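Side-chain contacts in hypothetical protein APE0754 (Aeropyrum pernix, PDB 1TUA), which is of unknown function but probably binds RNA through its two KH-like domains: residues E13-V18 with E42-I47; V66-S71 with Q87-V92; G110-E115 with Q152-L157; E124-T129 with R168-I173. All coordinates share one frame; numbering follows the deposited sequence.

Contact 1. Residues E13-V18 with E42-I47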
# COMPACT_ATOMS: atom_id res chain seq x y z
N GLU A 13 -15.79 6.54 4.41
CA GLU A 13 -15.76 5.64 5.56
C GLU A 13 -14.38 5.52 6.21
O GLU A 13 -14.23 4.87 7.25
CB GLU A 13 -16.25 4.24 5.14
CG GLU A 13 -15.38 3.55 4.09
CD GLU A 13 -15.85 3.77 2.66
OE1 GLU A 13 -16.26 4.91 2.30
OE2 GLU A 13 -15.79 2.80 1.87
N ARG A 14 -13.37 6.15 5.62
CA ARG A 14 -12.02 6.09 6.18
C ARG A 14 -11.48 7.45 6.61
O ARG A 14 -10.36 7.55 7.11
CB ARG A 14 -11.05 5.48 5.16
CG ARG A 14 -11.31 4.02 4.85
CD ARG A 14 -11.05 3.18 6.07
NE ARG A 14 -9.62 3.03 6.33
CZ ARG A 14 -9.10 2.59 7.47
NH1 ARG A 14 -9.90 2.25 8.47
NH2 ARG A 14 -7.79 2.47 7.60
N LEU A 15 -12.28 8.50 6.45
CA LEU A 15 -11.82 9.84 6.81
C LEU A 15 -11.46 9.93 8.29
O LEU A 15 -10.52 10.63 8.67
CB LEU A 15 -12.89 10.88 6.46
CG LEU A 15 -12.41 12.33 6.43
CD1 LEU A 15 -11.23 12.48 5.46
CD2 LEU A 15 -13.56 13.24 6.01
N GLY A 16 -12.20 9.21 9.13
CA GLY A 16 -11.90 9.22 10.55
C GLY A 16 -10.56 8.57 10.85
O GLY A 16 -9.84 8.98 11.77
N ALA A 17 -10.21 7.54 10.08
CA ALA A 17 -8.95 6.85 10.28
C ALA A 17 -7.79 7.74 9.85
O ALA A 17 -6.71 7.69 10.44
CB ALA A 17 -8.93 5.54 9.49
N VAL A 18 -8.01 8.55 8.82
CA VAL A 18 -6.98 9.45 8.32
C VAL A 18 -6.71 10.58 9.31
O VAL A 18 -5.57 10.94 9.57
CB VAL A 18 -7.39 10.05 6.96
CG1 VAL A 18 -6.41 11.16 6.56
CG2 VAL A 18 -7.40 8.95 5.90
N GLU A 42 -16.75 17.56 4.12
CA GLU A 42 -17.90 17.52 3.23
C GLU A 42 -17.60 16.87 1.88
O GLU A 42 -18.46 16.19 1.31
CB GLU A 42 -18.43 18.94 3.03
CG GLU A 42 -19.11 19.49 4.28
CD GLU A 42 -19.32 21.00 4.23
OE1 GLU A 42 -19.84 21.50 3.21
OE2 GLU A 42 -18.96 21.67 5.22
N ASN A 43 -16.38 17.05 1.39
CA ASN A 43 -15.98 16.47 0.11
C ASN A 43 -15.07 15.26 0.31
O ASN A 43 -14.66 14.62 -0.66
CB ASN A 43 -15.26 17.52 -0.73
CG ASN A 43 -16.09 18.77 -0.94
OD1 ASN A 43 -15.61 19.78 -1.46
ND2 ASN A 43 -17.35 18.71 -0.54
N SER A 44 -14.77 14.94 1.57
CA SER A 44 -13.90 13.81 1.91
C SER A 44 -12.63 13.87 1.05
O SER A 44 -12.26 12.91 0.37
CB SER A 44 -14.63 12.49 1.69
OG SER A 44 -13.98 11.44 2.39
N MET A 45 -11.99 15.03 1.10
CA MET A 45 -10.78 15.30 0.34
C MET A 45 -9.75 15.84 1.32
O MET A 45 -10.07 16.60 2.24
CB MET A 45 -11.09 16.35 -0.73
CG MET A 45 -9.93 16.76 -1.61
SD MET A 45 -9.48 15.51 -2.81
CE MET A 45 -10.75 15.78 -4.08
N VAL A 46 -8.50 15.44 1.13
CA VAL A 46 -7.42 15.89 1.99
C VAL A 46 -6.41 16.63 1.11
O VAL A 46 -6.18 16.25 -0.03
CB VAL A 46 -6.76 14.67 2.69
CG1 VAL A 46 -5.45 15.07 3.35
CG2 VAL A 46 -7.74 14.09 3.72
N ILE A 47 -5.84 17.71 1.63
CA ILE A 47 -4.85 18.47 0.88
C ILE A 47 -3.54 18.46 1.66
O ILE A 47 -3.52 18.82 2.84
CB ILE A 47 -5.29 19.93 0.65
CG1 ILE A 47 -6.68 19.96 0.02
CG2 ILE A 47 -4.27 20.64 -0.24
CD1 ILE A 47 -7.25 21.35 -0.14
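Flat groups stay out of the meeting of L15 and V18 with S44 and V46: the guanidinium of R14 is turned away from the strand, with A17 CB over the centre of one face, 3.5 Å above the plane, and NE bonded to I70 O in helix 57-72. The contact itself is largely aliphatic. With CG anti to the backbone N (chi1 -164°), L15 spreads its two methyls over the bulge residue S44 and the start of strand 45-50, CD2 resting 4.1 Å from S44 OG and CD1 4.2 Å from V46 CG2. V46 CG2 also meets V18 CG1, at 4.3 Å, and is thereby touched by residues one helical turn apart. This is the KH fold at work: the short helix 15-19 follows strand 6-9 and covers one side of the central strand of a 1-3-2 antiparallel sheet. S44, with positive phi, and M45 both face D40 in a G1 beta bulge at the entry to that strand. The buried hydroxyl of S44 does not depend on L15 for a partner; OG is hydrogen-bonded to V10 O. V10 also touches L15, V18 and V46, and V39 of the outer strand 35-40 packs on L15.

Contact 2. Residues V66-S71 with Q87-V92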
# COMPACT_ATOMS: atom_id res chain seq x y z
N VAL A 66 0.87 8.04 2.53
CA VAL A 66 0.38 7.50 3.79
C VAL A 66 -1.13 7.69 3.85
O VAL A 66 -1.88 6.78 4.21
CB VAL A 66 1.04 8.19 4.99
CG1 VAL A 66 0.34 7.78 6.28
CG2 VAL A 66 2.51 7.83 5.05
N VAL A 67 -1.59 8.89 3.49
CA VAL A 67 -3.03 9.17 3.50
C VAL A 67 -3.77 8.23 2.55
O VAL A 67 -4.82 7.68 2.89
CB VAL A 67 -3.30 10.63 3.07
CG1 VAL A 67 -4.81 10.82 2.84
CG2 VAL A 67 -2.80 11.59 4.15
N LYS A 68 -3.22 8.03 1.36
CA LYS A 68 -3.85 7.15 0.38
C LYS A 68 -3.91 5.72 0.93
O LYS A 68 -4.93 5.04 0.78
CB LYS A 68 -3.08 7.17 -0.94
CG LYS A 68 -3.66 6.24 -1.99
CD LYS A 68 -2.84 6.27 -3.28
CE LYS A 68 -3.40 5.31 -4.33
NZ LYS A 68 -2.54 5.24 -5.56
N ALA A 69 -2.83 5.28 1.56
CA ALA A 69 -2.77 3.93 2.13
C ALA A 69 -3.83 3.71 3.22
O ALA A 69 -4.43 2.64 3.31
CB ALA A 69 -1.37 3.65 2.68
N ILE A 70 -4.05 4.72 4.06
CA ILE A 70 -5.06 4.61 5.12
C ILE A 70 -6.45 4.58 4.49
O ILE A 70 -7.33 3.81 4.91
CB ILE A 70 -4.96 5.79 6.11
CG1 ILE A 70 -3.62 5.70 6.86
CG2 ILE A 70 -6.15 5.78 7.09
CD1 ILE A 70 -3.30 6.93 7.68
N SER A 71 -6.65 5.40 3.47
CA SER A 71 -7.93 5.44 2.75
C SER A 71 -8.24 4.07 2.15
O SER A 71 -9.38 3.62 2.16
CB SER A 71 -7.85 6.49 1.63
OG SER A 71 -9.06 6.53 0.88
N GLN A 87 10.31 2.42 0.36
CA GLN A 87 9.01 1.76 0.48
C GLN A 87 8.01 2.47 -0.44
O GLN A 87 7.96 3.69 -0.48
CB GLN A 87 8.50 1.79 1.92
CG GLN A 87 9.44 1.16 2.94
CD GLN A 87 9.79 -0.26 2.58
OE1 GLN A 87 8.93 -1.15 2.58
NE2 GLN A 87 11.06 -0.48 2.25
N ILE A 88 7.22 1.69 -1.18
CA ILE A 88 6.22 2.26 -2.08
C ILE A 88 4.86 1.58 -1.88
O ILE A 88 4.75 0.54 -1.23
CB ILE A 88 6.62 2.10 -3.57
CG1 ILE A 88 6.66 0.62 -3.96
CG2 ILE A 88 7.98 2.75 -3.82
CD1 ILE A 88 6.77 0.38 -5.44
N LEU A 89 3.84 2.18 -2.46
CA LEU A 89 2.49 1.66 -2.38
C LEU A 89 2.04 1.21 -3.76
O LEU A 89 2.08 1.99 -4.71
CB LEU A 89 1.54 2.75 -1.86
CG LEU A 89 0.04 2.44 -1.87
CD1 LEU A 89 -0.27 1.31 -0.90
CD2 LEU A 89 -0.72 3.71 -1.48
N VAL A 90 1.64 -0.05 -3.86
CA VAL A 90 1.15 -0.61 -5.12
C VAL A 90 -0.25 -1.10 -4.86
O VAL A 90 -0.53 -1.67 -3.80
CB VAL A 90 2.02 -1.77 -5.59
CG1 VAL A 90 1.36 -2.46 -6.78
CG2 VAL A 90 3.40 -1.26 -5.96
N VAL A 91 -1.15 -0.89 -5.82
CA VAL A 91 -2.53 -1.31 -5.65
C VAL A 91 -3.02 -2.18 -6.79
O VAL A 91 -2.74 -1.91 -7.95
CB VAL A 91 -3.47 -0.09 -5.54
CG1 VAL A 91 -4.92 -0.55 -5.39
CG2 VAL A 91 -3.07 0.78 -4.36
N VAL A 92 -3.75 -3.23 -6.43
CA VAL A 92 -4.35 -4.13 -7.41
C VAL A 92 -5.86 -3.89 -7.33
O VAL A 92 -6.48 -4.16 -6.31
CB VAL A 92 -4.05 -5.60 -7.09
CG1 VAL A 92 -4.82 -6.51 -8.02
CG2 VAL A 92 -2.56 -5.87 -7.23
O HOH W 1 -0.12 4.03 -5.31
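Two KH-like folds meet here, for helix 57-72, which follows the first three-stranded sheet, packs by way of K68 and A69 against L89 on strand 87-93, an outermost strand of the second sheet. Such a joint between successive alpha/beta units shows how a single methyl can serve both a buried and an exposed neighbour. L89 reaches the helix with CD2. On the solvent side L89 CD2 lies against the aliphatic stem of K68, 3.8 Å from CD and 3.9 Å from CG, the two side chains crossing obliquely. Deeper in, L89 CD2 comes within 4.0 Å of A69 N and 4.2 Å of A69 CB, so that it rests on the helix backbone as well as on side chains. E65 and L72 of the same helix also touch L89, while V90, pointing away from the helix, packs on A147 and K151 of helix 144-158; the strand is thus layered between two helices, in keeping with an alpha-beta sandwich. Every torsion of K68 is extended (chi1 178°), which carries the ammonium past the leucine methyl toward the strand backbone. There the apolar contact gains a polar link through one water molecule, which accepts from K68 NZ at 2.7 Å and donates to L89 O at 3.1 Å.

Contact 3. Residues G110-E115 with Q152-L157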
# COMPACT_ATOMS: atom_id res chain seq x y z
N GLY A 110 -11.75 -14.60 -1.61
CA GLY A 110 -11.60 -15.79 -0.80
C GLY A 110 -10.30 -16.51 -1.11
O GLY A 110 -9.64 -17.03 -0.21
N ARG A 111 -9.93 -16.54 -2.39
CA ARG A 111 -8.68 -17.18 -2.83
C ARG A 111 -7.47 -16.35 -2.38
O ARG A 111 -6.46 -16.90 -1.94
CB ARG A 111 -8.64 -17.29 -4.36
CG ARG A 111 -9.67 -18.23 -4.95
CD ARG A 111 -9.34 -19.68 -4.65
NE ARG A 111 -8.14 -20.13 -5.34
CZ ARG A 111 -7.62 -21.35 -5.20
NH1 ARG A 111 -8.19 -22.22 -4.38
NH2 ARG A 111 -6.52 -21.69 -5.87
N ILE A 112 -7.57 -15.03 -2.49
CA ILE A 112 -6.48 -14.14 -2.10
C ILE A 112 -6.23 -14.16 -0.60
O ILE A 112 -5.09 -14.17 -0.15
CB ILE A 112 -6.78 -12.69 -2.56
CG1 ILE A 112 -6.73 -12.64 -4.09
CG2 ILE A 112 -5.77 -11.72 -1.95
CD1 ILE A 112 -7.21 -11.33 -4.69
N ILE A 113 -7.31 -14.18 0.18
CA ILE A 113 -7.20 -14.22 1.63
C ILE A 113 -6.84 -15.62 2.10
O ILE A 113 -5.93 -15.80 2.90
CB ILE A 113 -8.52 -13.79 2.31
CG1 ILE A 113 -8.84 -12.34 1.95
CG2 ILE A 113 -8.41 -13.95 3.82
CD1 ILE A 113 -10.18 -11.87 2.48
N GLY A 114 -7.55 -16.62 1.57
CA GLY A 114 -7.29 -18.00 1.94
C GLY A 114 -7.96 -18.34 3.26
O GLY A 114 -8.42 -17.45 3.98
N GLU A 115 -8.01 -19.63 3.59
CA GLU A 115 -8.62 -20.06 4.84
C GLU A 115 -7.80 -19.55 6.01
O GLU A 115 -6.61 -19.82 6.11
CB GLU A 115 -8.70 -21.59 4.89
CG GLU A 115 -9.20 -22.13 6.22
CD GLU A 115 -9.82 -23.51 6.09
OE1 GLU A 115 -10.89 -23.62 5.45
OE2 GLU A 115 -9.23 -24.49 6.61
N GLN A 152 2.04 -9.38 -8.47
CA GLN A 152 1.91 -10.45 -9.44
C GLN A 152 1.23 -11.67 -8.81
O GLN A 152 0.30 -12.24 -9.39
CB GLN A 152 3.29 -10.81 -9.99
CG GLN A 152 3.31 -11.94 -10.99
CD GLN A 152 4.69 -12.19 -11.55
OE1 GLN A 152 5.69 -12.15 -10.83
NE2 GLN A 152 4.76 -12.47 -12.85
N ALA A 153 1.67 -12.07 -7.61
CA ALA A 153 1.08 -13.21 -6.93
C ALA A 153 -0.41 -12.98 -6.68
O ALA A 153 -1.23 -13.89 -6.88
CB ALA A 153 1.80 -13.46 -5.61
N ILE A 154 -0.76 -11.77 -6.25
CA ILE A 154 -2.16 -11.42 -6.01
C ILE A 154 -2.96 -11.51 -7.31
O ILE A 154 -4.06 -12.05 -7.33
CB ILE A 154 -2.30 -9.99 -5.44
CG1 ILE A 154 -1.64 -9.91 -4.06
CG2 ILE A 154 -3.78 -9.61 -5.36
CD1 ILE A 154 -2.30 -10.77 -3.01
N GLU A 155 -2.40 -10.97 -8.39
CA GLU A 155 -3.09 -11.03 -9.67
C GLU A 155 -3.30 -12.49 -10.11
O GLU A 155 -4.38 -12.85 -10.59
CB GLU A 155 -2.30 -10.26 -10.73
CG GLU A 155 -2.23 -8.77 -10.46
CD GLU A 155 -1.32 -8.03 -11.43
OE1 GLU A 155 -0.20 -8.52 -11.69
OE2 GLU A 155 -1.72 -6.95 -11.92
N MET A 156 -2.27 -13.32 -9.93
CA MET A 156 -2.37 -14.74 -10.30
C MET A 156 -3.49 -15.44 -9.52
O MET A 156 -4.21 -16.27 -10.08
CB MET A 156 -1.03 -15.45 -10.03
CG MET A 156 0.07 -15.14 -11.05
SD MET A 156 1.68 -15.82 -10.57
CE MET A 156 1.48 -17.53 -10.88
N LEU A 157 -3.65 -15.11 -8.24
CA LEU A 157 -4.71 -15.72 -7.45
C LEU A 157 -6.07 -15.21 -7.90
O LEU A 157 -7.03 -15.96 -7.93
CB LEU A 157 -4.52 -15.42 -5.95
CG LEU A 157 -3.36 -16.11 -5.23
CD1 LEU A 157 -3.36 -15.70 -3.76
CD2 LEU A 157 -3.51 -17.61 -5.36
O HOH W 2 -7.13 -18.57 -7.17
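A water molecule gripped by R111 and L157 joins the two helices at the more open side of the contact: it accepts from R111 NE at 2.6 Å and donates to L157 O at 2.7 Å, lying at the edge of the guanidinium and in its plane. The group has a second hold, since NH2 is hydrogen-bonded to R161 O. Helix 102-113 belongs to a KH fold, and G114, where the chain leaves the helix with positive phi, begins the turn toward helix 118-127 that probably corresponds to the family's GXXG loop, in relatives the part that contacts nucleic acid. Behind the water the side chains that meet are all aliphatic. I112 fits between I154 and L157 of helix 144-158, its CG1 packing 4.0 Å from L157 CB. L157 in turn sends CD1 onto the backbone of the first helix, 3.8 Å from R111 O and 3.9 Å from I112 CA. From helix 118-127, I123 touches both I154 and L157. I112 and I154 cross at about a right angle. The second torsion of I154 (chi2 -64°) bends its chain and brings CD1 to I112 CG2 at 3.8 Å, while I154 CG2 lies 3.9 Å from I112 CD1.

Contact 4. Residues E124-T129 with R168-I173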
# COMPACT_ATOMS: atom_id res chain seq x y z
N GLU A 124 2.70 -12.21 2.09
CA GLU A 124 3.37 -11.17 2.89
C GLU A 124 4.73 -11.64 3.42
O GLU A 124 5.72 -10.91 3.36
CB GLU A 124 2.52 -10.75 4.09
CG GLU A 124 1.27 -9.97 3.77
CD GLU A 124 0.57 -9.48 5.04
OE1 GLU A 124 0.42 -10.28 5.98
OE2 GLU A 124 0.16 -8.31 5.09
N GLU A 125 4.76 -12.87 3.95
CA GLU A 125 5.99 -13.42 4.51
C GLU A 125 7.05 -13.68 3.44
O GLU A 125 8.23 -13.44 3.67
CB GLU A 125 5.70 -14.73 5.25
CG GLU A 125 4.67 -14.61 6.35
CD GLU A 125 4.41 -15.93 7.05
OE1 GLU A 125 4.19 -16.95 6.37
OE2 GLU A 125 4.42 -15.94 8.30
N MET A 126 6.62 -14.17 2.28
CA MET A 126 7.54 -14.47 1.20
C MET A 126 8.15 -13.21 0.58
O MET A 126 9.31 -13.21 0.18
CB MET A 126 6.84 -15.28 0.11
CG MET A 126 6.41 -16.69 0.54
SD MET A 126 5.80 -17.73 -0.83
CE MET A 126 7.13 -17.67 -1.86
N THR A 127 7.37 -12.13 0.53
CA THR A 127 7.84 -10.89 -0.07
C THR A 127 8.20 -9.79 0.92
O THR A 127 8.71 -8.74 0.52
CB THR A 127 6.76 -10.31 -1.02
OG1 THR A 127 5.58 -10.03 -0.27
CG2 THR A 127 6.43 -11.31 -2.11
N ASP A 128 7.93 -10.03 2.20
CA ASP A 128 8.20 -9.05 3.24
C ASP A 128 7.49 -7.74 2.92
O ASP A 128 8.10 -6.67 2.88
CB ASP A 128 9.71 -8.80 3.38
CG ASP A 128 10.05 -7.91 4.56
OD1 ASP A 128 9.38 -8.04 5.61
OD2 ASP A 128 10.98 -7.08 4.44
N THR A 129 6.18 -7.84 2.67
CA THR A 129 5.34 -6.69 2.37
C THR A 129 4.10 -6.70 3.28
O THR A 129 3.81 -7.71 3.92
CB THR A 129 4.81 -6.73 0.92
OG1 THR A 129 4.02 -7.91 0.75
CG2 THR A 129 5.96 -6.73 -0.08
N ARG A 168 5.04 -21.31 -5.63
CA ARG A 168 6.24 -21.82 -6.29
C ARG A 168 6.84 -20.72 -7.18
O ARG A 168 8.06 -20.52 -7.20
CB ARG A 168 5.89 -23.04 -7.13
CG ARG A 168 6.92 -24.15 -7.04
CD ARG A 168 6.67 -25.21 -8.12
NE ARG A 168 5.31 -25.74 -8.09
CZ ARG A 168 4.80 -26.46 -7.09
NH1 ARG A 168 5.55 -26.73 -6.02
NH2 ARG A 168 3.56 -26.91 -7.16
N HIS A 169 5.98 -20.01 -7.90
CA HIS A 169 6.42 -18.93 -8.78
C HIS A 169 7.02 -17.78 -7.97
O HIS A 169 8.09 -17.26 -8.31
CB HIS A 169 5.25 -18.43 -9.61
CG HIS A 169 5.57 -17.24 -10.45
ND1 HIS A 169 5.58 -15.96 -9.94
CD2 HIS A 169 5.91 -17.13 -11.76
CE1 HIS A 169 5.92 -15.11 -10.90
NE2 HIS A 169 6.12 -15.80 -12.01
N LEU A 170 6.33 -17.38 -6.91
CA LEU A 170 6.78 -16.30 -6.04
C LEU A 170 8.14 -16.66 -5.43
O LEU A 170 9.01 -15.81 -5.28
CB LEU A 170 5.75 -16.08 -4.93
CG LEU A 170 5.84 -14.83 -4.06
CD1 LEU A 170 5.91 -13.58 -4.92
CD2 LEU A 170 4.61 -14.80 -3.14
N GLU A 171 8.30 -17.94 -5.11
CA GLU A 171 9.52 -18.49 -4.54
C GLU A 171 10.69 -18.23 -5.50
O GLU A 171 11.77 -17.79 -5.09
CB GLU A 171 9.35 -20.00 -4.34
CG GLU A 171 10.46 -20.69 -3.59
CD GLU A 171 10.17 -20.81 -2.12
OE1 GLU A 171 9.03 -21.20 -1.77
OE2 GLU A 171 11.07 -20.53 -1.31
N ARG A 172 10.46 -18.52 -6.78
CA ARG A 172 11.48 -18.33 -7.81
C ARG A 172 11.83 -16.85 -7.92
O ARG A 172 13.01 -16.49 -7.95
CB ARG A 172 10.97 -18.83 -9.16
CG ARG A 172 10.55 -20.28 -9.16
CD ARG A 172 11.73 -21.22 -9.02
NE ARG A 172 11.29 -22.59 -8.75
CZ ARG A 172 10.44 -23.27 -9.51
NH1 ARG A 172 9.91 -22.72 -10.60
NH2 ARG A 172 10.10 -24.51 -9.17
N ILE A 173 10.80 -16.01 -7.98
CA ILE A 173 10.99 -14.58 -8.10
C ILE A 173 11.74 -14.00 -6.90
O ILE A 173 12.67 -13.20 -7.08
CB ILE A 173 9.63 -13.84 -8.22
CG1 ILE A 173 8.91 -14.28 -9.50
CG2 ILE A 173 9.84 -12.34 -8.20
CD1 ILE A 173 9.68 -13.98 -10.77
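M126 and T127, at the end of helix 118-127, both close on L170 of helix 163-188, but in different ways. M126 reaches across with its last methyl: CE lies 3.5 Å from E171 N and 3.7 Å from L170 CB, and so rests on the backbone of the facing helix. The bend at the thioether (chi3 57°) turns CE in that direction, leaving M126 SD 3.9 Å from L170 CD2. The other leucine methyl is met by T127, whose CG2 stands 3.6 Å from L170 CD1, with the two side chains at about a right angle. The two leucine methyls are thus divided between M126 and T127.

In the next shell, hydrogen bonds fix the rotation of T127. T127 OG1 binds I123 O, one turn back, and accepts from T129 OG1 at 2.8 Å, which leaves CG2 to face the leucine. D128 then departs from helical geometry with positive phi, and T129 leads into strand 130-133. E124 OE2 pairs with R120 NH1 in a salt bridge and accepts from I131 N, tying the helix to strand 130-133. Helix 144-158 of the KH fold completes the packing: A150 touches T127 and A149 touches L170, so helices 118-127, 144-158 and 163-188 come together around the leucine.

In the fold
Contacts 1 and 3 are the buried ones, each inside a KH fold: contact 1 sets a helix on a strand, contact 3 a helix on a helix. Contact 2, near the centre of the chain, joins the two folds and is partly open, as is contact 4, which adds the long helix 163-188. Contacts 1 and 2 touch through R14 and I70. Contacts 3 and 4 lie on helices that follow each other in the chain and meet where A153 packs on L170, whereas contacts 1 and 4 lie on opposite sides of the chain's centre. All four are mainly apolar, with contact 4 adding a thioether; contacts 2 and 3 add a water bridge from a basic side chain to a backbone carbonyl.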